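Local coordinates for organic hydroperoxide resistance protein OhrB (Bacillus subtilis, PDB 2BJO) that helps the bacterium resist organic hydroperoxides, as a stress-response member of the OsmC/Ohr family of oxidoreductases, at residues V24-P32 with G38-Q46; I69-S80 with I92-L103. The protein carries 3 engineered substitutions. One frame throughout, in Å; residues are numbered along the deposited sequence.

Contact 1: V24-P32 with G38-Q46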
# COMPACT_ATOMS: atom_id res chain seq x y z
N VAL A 24 8.72 -11.94 5.87
CA VAL A 24 7.42 -11.82 6.53
C VAL A 24 6.36 -11.86 5.44
O VAL A 24 5.37 -12.59 5.62
CB VAL A 24 7.34 -10.58 7.45
CG1 VAL A 24 5.91 -10.38 7.94
CG2 VAL A 24 8.30 -10.69 8.63
N LEU A 25 6.56 -11.15 4.34
CA LEU A 25 5.63 -11.22 3.19
C LEU A 25 6.11 -12.17 2.09
O LEU A 25 7.21 -12.03 1.54
CB LEU A 25 5.35 -9.83 2.60
CG LEU A 25 4.87 -8.74 3.55
CD1 LEU A 25 4.60 -7.40 2.81
CD2 LEU A 25 3.65 -9.12 4.38
N ASP A 26 5.34 -13.18 1.73
CA ASP A 26 5.84 -14.15 0.75
C ASP A 26 4.61 -14.67 0.03
O ASP A 26 3.97 -15.57 0.52
CB ASP A 26 6.65 -15.24 1.44
CG ASP A 26 7.49 -16.08 0.49
OD1 ASP A 26 8.15 -16.99 1.01
OD2 ASP A 26 7.53 -15.86 -0.74
N PHE A 27 4.26 -14.09 -1.11
CA PHE A 27 3.00 -14.41 -1.76
C PHE A 27 3.08 -14.30 -3.26
O PHE A 27 3.78 -13.45 -3.80
CB PHE A 27 1.84 -13.44 -1.43
CG PHE A 27 1.55 -13.29 0.03
CD1 PHE A 27 2.18 -12.29 0.77
CD2 PHE A 27 0.65 -14.14 0.66
CE1 PHE A 27 1.91 -12.15 2.13
CE2 PHE A 27 0.36 -14.03 2.02
CZ PHE A 27 1.00 -13.03 2.75
N ASP A 28 2.29 -15.18 -3.89
CA ASP A 28 1.94 -14.97 -5.28
C ASP A 28 1.04 -13.75 -5.42
O ASP A 28 0.30 -13.42 -4.50
CB ASP A 28 1.20 -16.15 -5.88
CG ASP A 28 2.00 -17.42 -5.86
OD1 ASP A 28 3.19 -17.35 -6.21
OD2 ASP A 28 1.46 -18.49 -5.51
N ILE A 29 1.09 -13.13 -6.60
CA ILE A 29 0.22 -12.07 -7.05
C ILE A 29 -0.74 -12.80 -7.97
O ILE A 29 -0.31 -13.47 -8.92
CB ILE A 29 0.99 -10.94 -7.76
CG1 ILE A 29 2.03 -10.32 -6.80
CG2 ILE A 29 0.04 -9.90 -8.33
CD1 ILE A 29 1.49 -9.59 -5.56
N VAL A 30 -2.03 -12.66 -7.67
CA VAL A 30 -3.05 -13.41 -8.39
C VAL A 30 -4.02 -12.52 -9.18
O VAL A 30 -4.28 -11.37 -8.87
CB VAL A 30 -3.91 -14.35 -7.47
CG1 VAL A 30 -3.06 -15.49 -6.91
CG2 VAL A 30 -4.72 -13.59 -6.38
N MET A 31 -4.60 -13.14 -10.19
CA MET A 31 -5.49 -12.48 -11.13
C MET A 31 -6.91 -12.75 -10.67
O MET A 31 -7.09 -13.59 -9.78
CB MET A 31 -5.28 -13.04 -12.54
CG MET A 31 -3.84 -13.49 -12.78
SD MET A 31 -3.28 -13.00 -14.40
CE MET A 31 -3.21 -11.24 -14.04
N PRO A 32 -7.89 -12.03 -11.24
CA PRO A 32 -9.32 -12.25 -10.96
C PRO A 32 -9.82 -13.70 -11.03
O PRO A 32 -10.76 -14.00 -10.31
CB PRO A 32 -9.98 -11.33 -11.99
CG PRO A 32 -9.04 -10.18 -12.06
CD PRO A 32 -7.71 -10.87 -12.13
N GLY A 38 -7.32 -22.39 -9.13
CA GLY A 38 -6.68 -22.99 -7.96
C GLY A 38 -5.43 -22.27 -7.47
O GLY A 38 -4.52 -22.90 -6.92
N GLN A 39 -5.34 -20.96 -7.64
CA GLN A 39 -4.17 -20.20 -7.20
C GLN A 39 -4.54 -19.49 -5.90
O GLN A 39 -5.71 -19.21 -5.65
CB GLN A 39 -3.66 -19.23 -8.27
CG GLN A 39 -3.23 -19.83 -9.60
CD GLN A 39 -2.15 -20.88 -9.52
OE1 GLN A 39 -1.03 -20.63 -9.04
NE2 GLN A 39 -2.47 -22.07 -10.01
N THR A 40 -3.53 -19.21 -5.09
CA THR A 40 -3.68 -18.45 -3.87
C THR A 40 -2.74 -17.26 -3.84
O THR A 40 -1.61 -17.33 -4.32
CB THR A 40 -3.32 -19.29 -2.64
OG1 THR A 40 -1.96 -19.74 -2.81
CG2 THR A 40 -4.29 -20.45 -2.53
N GLY A 41 -3.19 -16.14 -3.29
CA GLY A 41 -2.28 -15.02 -3.19
C GLY A 41 -2.96 -13.70 -2.94
O GLY A 41 -4.11 -13.68 -2.53
N THR A 42 -2.22 -12.65 -3.22
CA THR A 42 -2.65 -11.29 -2.97
C THR A 42 -2.62 -10.53 -4.29
O THR A 42 -2.35 -11.10 -5.36
CB THR A 42 -1.82 -10.63 -1.81
OG1 THR A 42 -2.54 -9.48 -1.31
CG2 THR A 42 -0.42 -10.26 -2.21
N ASN A 43 -2.93 -9.23 -4.17
CA ASN A 43 -2.80 -8.28 -5.27
C ASN A 43 -2.48 -6.87 -4.75
O ASN A 43 -2.57 -6.63 -3.55
CB ASN A 43 -4.04 -8.34 -6.17
CG ASN A 43 -5.30 -7.87 -5.48
OD1 ASN A 43 -5.33 -6.88 -4.74
ND2 ASN A 43 -6.38 -8.61 -5.72
N PRO A 44 -2.11 -5.92 -5.63
CA PRO A 44 -1.75 -4.59 -5.15
C PRO A 44 -2.88 -3.85 -4.43
O PRO A 44 -2.59 -3.11 -3.50
CB PRO A 44 -1.29 -3.87 -6.42
CG PRO A 44 -0.88 -4.97 -7.31
CD PRO A 44 -1.98 -5.95 -7.10
N GLU A 45 -4.13 -4.09 -4.80
CA GLU A 45 -5.30 -3.47 -4.17
C GLU A 45 -5.48 -3.92 -2.72
O GLU A 45 -5.61 -3.07 -1.84
CB GLU A 45 -6.57 -3.69 -5.02
CG GLU A 45 -6.60 -2.90 -6.33
CD GLU A 45 -5.61 -3.39 -7.39
OE1 GLU A 45 -5.38 -4.61 -7.54
OE2 GLU A 45 -5.02 -2.54 -8.09
N GLN A 46 -5.47 -5.22 -2.49
CA GLN A 46 -5.47 -5.85 -1.16
C GLN A 46 -4.30 -5.39 -0.27
O GLN A 46 -4.47 -5.10 0.91
CB GLN A 46 -5.47 -7.38 -1.27
CG GLN A 46 -5.93 -8.12 -0.01
CD GLN A 46 -5.88 -9.62 -0.09
OE1 GLN A 46 -4.82 -10.21 -0.27
NE2 GLN A 46 -7.04 -10.26 0.04
O HOH W 1 0.88 -17.11 -2.24
O HOH W 2 -0.85 -20.08 -6.03
O HOH W 3 0.83 -20.26 -3.15
O HOH W 4 -6.64 -10.04 -8.53
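Asp28 and Val30 grip Thr42 through a single beta bridge centred on Ile29 and Thr42, in which Thr42 N gives its proton to Asp28 O at 2.9 Å and Thr42 O accepts from Val30 N at 2.8 Å, although the touching parts of the two segments run 95° apart end to end. Thr42 O also takes a CA-H...O contact from Ile29 CA.

Gly41, which has no side chain, passes just before the bridge with its CA 3.3 Å from Asp28 O and its N beside Val30 CG1. Val30 lays both of its methyls over the 39-42 backbone: CG1 lies 3.5 Å from Thr40 O, while CG2 rests by the carbonyls of Gly41 and Thr42. Thr42 CG2 touches both Phe27 CB and, from another direction, Ile29 CD1 at 3.9 Å; the Ile29 and Thr42 side chains cross on a diagonal. The threonine hydroxyl, turned anti to the backbone N (chi1 -162°), leads instead to the helix and gives a hydrogen bond to Gln46 OE1.

This bridge ties strand 26-28, outermost within this chain in the antiparallel sheet of 4-11, 17-20 and 26-28, to the start of helix 44-65. Asn43 is the N-cap of that helix, its OD1 taking the proton of Gln46 N at 2.8 Å in a nearly linear bond of 175°. Pro44 O in turn is hydrogen-bonded to Tyr121 of the second subunit.

At the outer margin the Asp28 carboxylate divides its work. OD1 is held by His17. One water gives OD2 a bond and also meets Thr40 OG1; a second accepts from Thr40 N and sits within bonding range of both OD2 and Gln39 OE1. A further water joins Val30 O, at 2.7 Å, to Asn43 ND2.

Contact 2: I69-S80 with I92-L103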
# COMPACT_ATOMS: atom_id res chain seq x y z
N ILE A 69 -7.05 9.27 25.44
CA ILE A 69 -8.14 8.36 25.10
C ILE A 69 -7.52 7.06 24.59
O ILE A 69 -6.65 7.07 23.74
CB ILE A 69 -9.13 9.01 24.10
CG1 ILE A 69 -9.79 10.23 24.72
CG2 ILE A 69 -10.24 8.03 23.67
CD1 ILE A 69 -10.55 11.15 23.78
N GLU A 70 -7.99 5.94 25.14
CA GLU A 70 -7.64 4.60 24.71
C GLU A 70 -8.72 4.14 23.77
O GLU A 70 -9.88 4.14 24.16
CB GLU A 70 -7.63 3.64 25.90
CG GLU A 70 -6.59 3.95 26.97
CD GLU A 70 -5.19 3.73 26.47
OE1 GLU A 70 -4.95 2.66 25.88
OE2 GLU A 70 -4.33 4.61 26.64
N ILE A 71 -8.40 3.73 22.54
CA ILE A 71 -9.44 3.31 21.61
C ILE A 71 -9.30 1.84 21.23
O ILE A 71 -8.20 1.28 21.18
CB ILE A 71 -9.52 4.18 20.35
CG1 ILE A 71 -8.17 4.30 19.66
CG2 ILE A 71 -10.05 5.58 20.69
CD1 ILE A 71 -8.33 4.72 18.22
N ASP A 72 -10.46 1.24 20.98
CA ASP A 72 -10.63 -0.15 20.60
C ASP A 72 -11.30 0.03 19.24
O ASP A 72 -12.50 0.35 19.17
CB ASP A 72 -11.45 -0.86 21.67
CG ASP A 72 -11.69 -2.33 21.38
OD1 ASP A 72 -11.09 -2.86 20.42
OD2 ASP A 72 -12.50 -2.95 22.11
N SER A 73 -10.51 -0.14 18.19
CA SER A 73 -11.00 0.10 16.84
C SER A 73 -10.75 -1.08 15.90
O SER A 73 -9.83 -1.90 16.08
CB SER A 73 -10.42 1.39 16.23
OG SER A 73 -9.02 1.28 16.00
N GLU A 74 -11.62 -1.11 14.90
CA GLU A 74 -11.55 -1.96 13.72
C GLU A 74 -11.83 -1.03 12.56
O GLU A 74 -12.85 -0.32 12.55
CB GLU A 74 -12.56 -3.10 13.72
CG GLU A 74 -12.25 -4.19 14.72
CD GLU A 74 -13.24 -5.35 14.69
OE1 GLU A 74 -13.92 -5.58 13.67
OE2 GLU A 74 -13.36 -6.07 15.71
N ILE A 75 -10.88 -1.05 11.62
CA ILE A 75 -10.95 -0.31 10.36
C ILE A 75 -10.90 -1.27 9.17
O ILE A 75 -9.91 -1.99 8.96
CB ILE A 75 -9.81 0.72 10.26
CG1 ILE A 75 -10.01 1.68 11.45
CG2 ILE A 75 -9.85 1.40 8.90
CD1 ILE A 75 -8.83 2.46 11.78
N GLU A 76 -12.00 -1.25 8.41
CA GLU A 76 -12.04 -2.02 7.18
C GLU A 76 -11.65 -1.12 6.02
O GLU A 76 -12.40 -0.24 5.66
CB GLU A 76 -13.39 -2.66 6.84
CG GLU A 76 -13.29 -3.75 5.75
CD GLU A 76 -14.64 -4.19 5.20
OE1 GLU A 76 -15.66 -3.47 5.17
OE2 GLU A 76 -14.76 -5.34 4.75
N GLY A 77 -10.48 -1.38 5.45
CA GLY A 77 -10.05 -0.71 4.23
C GLY A 77 -10.64 -1.43 3.03
O GLY A 77 -10.54 -2.65 2.94
N GLN A 78 -11.25 -0.66 2.12
CA GLN A 78 -11.90 -1.17 0.91
C GLN A 78 -11.32 -0.41 -0.29
O GLN A 78 -11.57 0.78 -0.51
CB GLN A 78 -13.42 -1.01 0.98
CG GLN A 78 -14.02 -1.51 2.28
CD GLN A 78 -15.49 -1.21 2.35
OE1 GLN A 78 -15.98 -0.36 1.60
NE2 GLN A 78 -16.20 -1.90 3.23
N VAL A 79 -10.51 -1.12 -1.07
CA VAL A 79 -9.80 -0.53 -2.17
C VAL A 79 -10.33 -1.11 -3.47
O VAL A 79 -10.18 -2.31 -3.70
CB VAL A 79 -8.28 -0.79 -2.02
CG1 VAL A 79 -7.51 -0.39 -3.31
CG2 VAL A 79 -7.72 -0.08 -0.81
N SER A 80 -10.88 -0.25 -4.34
CA SER A 80 -11.43 -0.68 -5.63
C SER A 80 -10.53 -0.34 -6.83
O SER A 80 -10.03 0.79 -6.91
CB SER A 80 -12.81 -0.07 -5.87
OG SER A 80 -13.73 -0.43 -4.85
N ILE A 92 -7.46 3.79 -8.71
CA ILE A 92 -7.90 3.35 -7.39
C ILE A 92 -8.92 4.23 -6.71
O ILE A 92 -8.87 5.46 -6.82
CB ILE A 92 -6.59 3.29 -6.51
CG1 ILE A 92 -5.76 2.07 -6.93
CG2 ILE A 92 -6.77 3.35 -5.01
CD1 ILE A 92 -6.47 0.75 -6.96
N GLY A 93 -9.82 3.58 -5.97
CA GLY A 93 -10.87 4.18 -5.12
C GLY A 93 -10.69 3.58 -3.74
O GLY A 93 -10.29 2.42 -3.59
N VAL A 94 -10.93 4.36 -2.69
CA VAL A 94 -10.74 3.88 -1.32
C VAL A 94 -11.91 4.26 -0.40
O VAL A 94 -12.25 5.43 -0.36
CB VAL A 94 -9.44 4.42 -0.63
CG1 VAL A 94 -9.27 3.85 0.78
CG2 VAL A 94 -8.17 4.09 -1.41
N THR A 95 -12.48 3.30 0.32
CA THR A 95 -13.38 3.58 1.44
C THR A 95 -12.77 2.98 2.72
O THR A 95 -12.22 1.88 2.72
CB THR A 95 -14.82 3.13 1.09
OG1 THR A 95 -15.30 4.00 0.05
CG2 THR A 95 -15.76 3.26 2.28
N LEU A 96 -12.86 3.70 3.84
CA LEU A 96 -12.46 3.21 5.15
C LEU A 96 -13.68 3.23 6.06
O LEU A 96 -14.27 4.29 6.24
CB LEU A 96 -11.30 4.02 5.76
CG LEU A 96 -9.99 4.14 4.96
CD1 LEU A 96 -9.11 5.26 5.49
CD2 LEU A 96 -9.19 2.84 4.94
N VAL A 97 -14.06 2.08 6.63
CA VAL A 97 -15.24 1.97 7.50
C VAL A 97 -14.65 1.81 8.89
O VAL A 97 -14.00 0.81 9.18
CB VAL A 97 -16.19 0.82 7.17
CG1 VAL A 97 -17.49 0.92 7.98
CG2 VAL A 97 -16.57 0.80 5.69
N VAL A 98 -14.89 2.81 9.74
CA VAL A 98 -14.29 2.86 11.06
C VAL A 98 -15.27 2.50 12.18
O VAL A 98 -16.29 3.18 12.35
CB VAL A 98 -13.70 4.26 11.30
CG1 VAL A 98 -12.98 4.29 12.63
CG2 VAL A 98 -12.77 4.67 10.17
N ASN A 99 -14.93 1.44 12.90
CA ASN A 99 -15.66 0.94 14.05
C ASN A 99 -14.81 1.30 15.26
O ASN A 99 -13.74 0.72 15.43
CB ASN A 99 -15.95 -0.57 13.96
CG ASN A 99 -16.65 -1.13 15.21
OD1 ASN A 99 -17.18 -0.42 16.06
ND2 ASN A 99 -16.62 -2.45 15.34
N THR A 100 -15.28 2.26 16.06
CA THR A 100 -14.66 2.62 17.33
C THR A 100 -15.47 2.26 18.58
O THR A 100 -15.44 2.98 19.58
CB THR A 100 -14.36 4.13 17.39
OG1 THR A 100 -15.56 4.86 17.12
CG2 THR A 100 -13.26 4.49 16.44
N LYS A 101 -16.19 1.15 18.52
CA LYS A 101 -16.85 0.46 19.64
C LYS A 101 -17.63 1.37 20.61
O LYS A 101 -18.68 1.87 20.20
CB LYS A 101 -15.80 -0.42 20.33
CG LYS A 101 -15.03 -1.41 19.45
CD LYS A 101 -15.81 -2.63 18.95
CE LYS A 101 -14.95 -3.71 18.29
NZ LYS A 101 -13.89 -4.36 19.12
N ASP A 102 -17.17 1.60 21.84
CA ASP A 102 -17.94 2.37 22.83
C ASP A 102 -17.60 3.86 22.84
O ASP A 102 -18.15 4.60 23.64
CB ASP A 102 -17.79 1.75 24.23
CG ASP A 102 -18.33 0.32 24.30
OD1 ASP A 102 -19.49 0.04 23.89
OD2 ASP A 102 -17.56 -0.55 24.77
N LEU A 103 -16.70 4.31 21.96
CA LEU A 103 -16.33 5.72 21.94
C LEU A 103 -17.54 6.59 21.59
O LEU A 103 -18.29 6.25 20.69
CB LEU A 103 -15.24 5.92 20.89
CG LEU A 103 -14.62 7.29 20.71
CD1 LEU A 103 -13.94 7.79 22.00
CD2 LEU A 103 -13.62 7.17 19.60
O HOH W 5 -13.01 2.76 21.49
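Lys101 folds back over Asp72, the two side chains crossing at a slant, and brings NZ to 3.4 Å from Asp72 OD1 in a salt bridge whose hydrogen bond is weak. Bends at chi2 and chi4 carry the amine there, and Glu74 OE2 adds a long ion pair, 3.9 Å from Lys101 NZ. Two residues earlier, Asn99 turns its amide back on its own chain: OD1 accepts from Lys101 N in an Asx turn, with the donor above the carbonyl plane.

Gln78 and Thr95 point the same way, side by side, with Gln78 OE1 3.7 Å from Thr95 CG2. The glutamine amide runs on across Val97, whose CG2 meets NE2, and that same NH2 group donates to Glu76 OE1 at 2.6 Å. The carboxylate is met from above its plane, but its oxygen lies in the plane of the amide.

Glu74, Glu76, Gln78, Thr95, Val97 and Asn99 stand on one face of a regular antiparallel beta hairpin, strands 74-84 and 89-99; Asp72 and Lys101 lie just past its end. The sheet continues through Ile75-Ser80 onto a strand of the second subunit and, on the other flank, onto strand 132-135.

The opposite face is apolar. Ile75 and Val98 stand alongside each other in a non-hydrogen-bonded pair, CG1 to CG1 4.1 Å. Leu96 CD2 reaches over Gly77, 3.7 Å from its CA, while Tyr52 and Phe56 of helix 44-65 pack on the leucine. Beyond the ladder, Leu103 spreads its two methyls: CD1 touches Ile69 CG2, the two side chains crossing at about a right angle, and CD2 meets Ile71 CG2.

How the contacts relate
Both segments of contact 1 come earlier in the chain than either segment of contact 2; the two centres lie about 23 Å apart, with the middle of the chain between them. Helix 44-65 spans the gap: it starts in contact 1, packs on the apolar face of the hairpin in contact 2, and is followed in the chain by strand 74-84. The contacts meet directly where Glu45 O lies 3.5 Å from Val79 CB and Glu45 CG reaches Ile92 CD1. Each belongs to a different sheet, and both touch the second subunit, contact 1 at the first turn of the helix and contact 2 along strand 74-84. The helix also carries Cys55, seen here in a disulfide with Cys119.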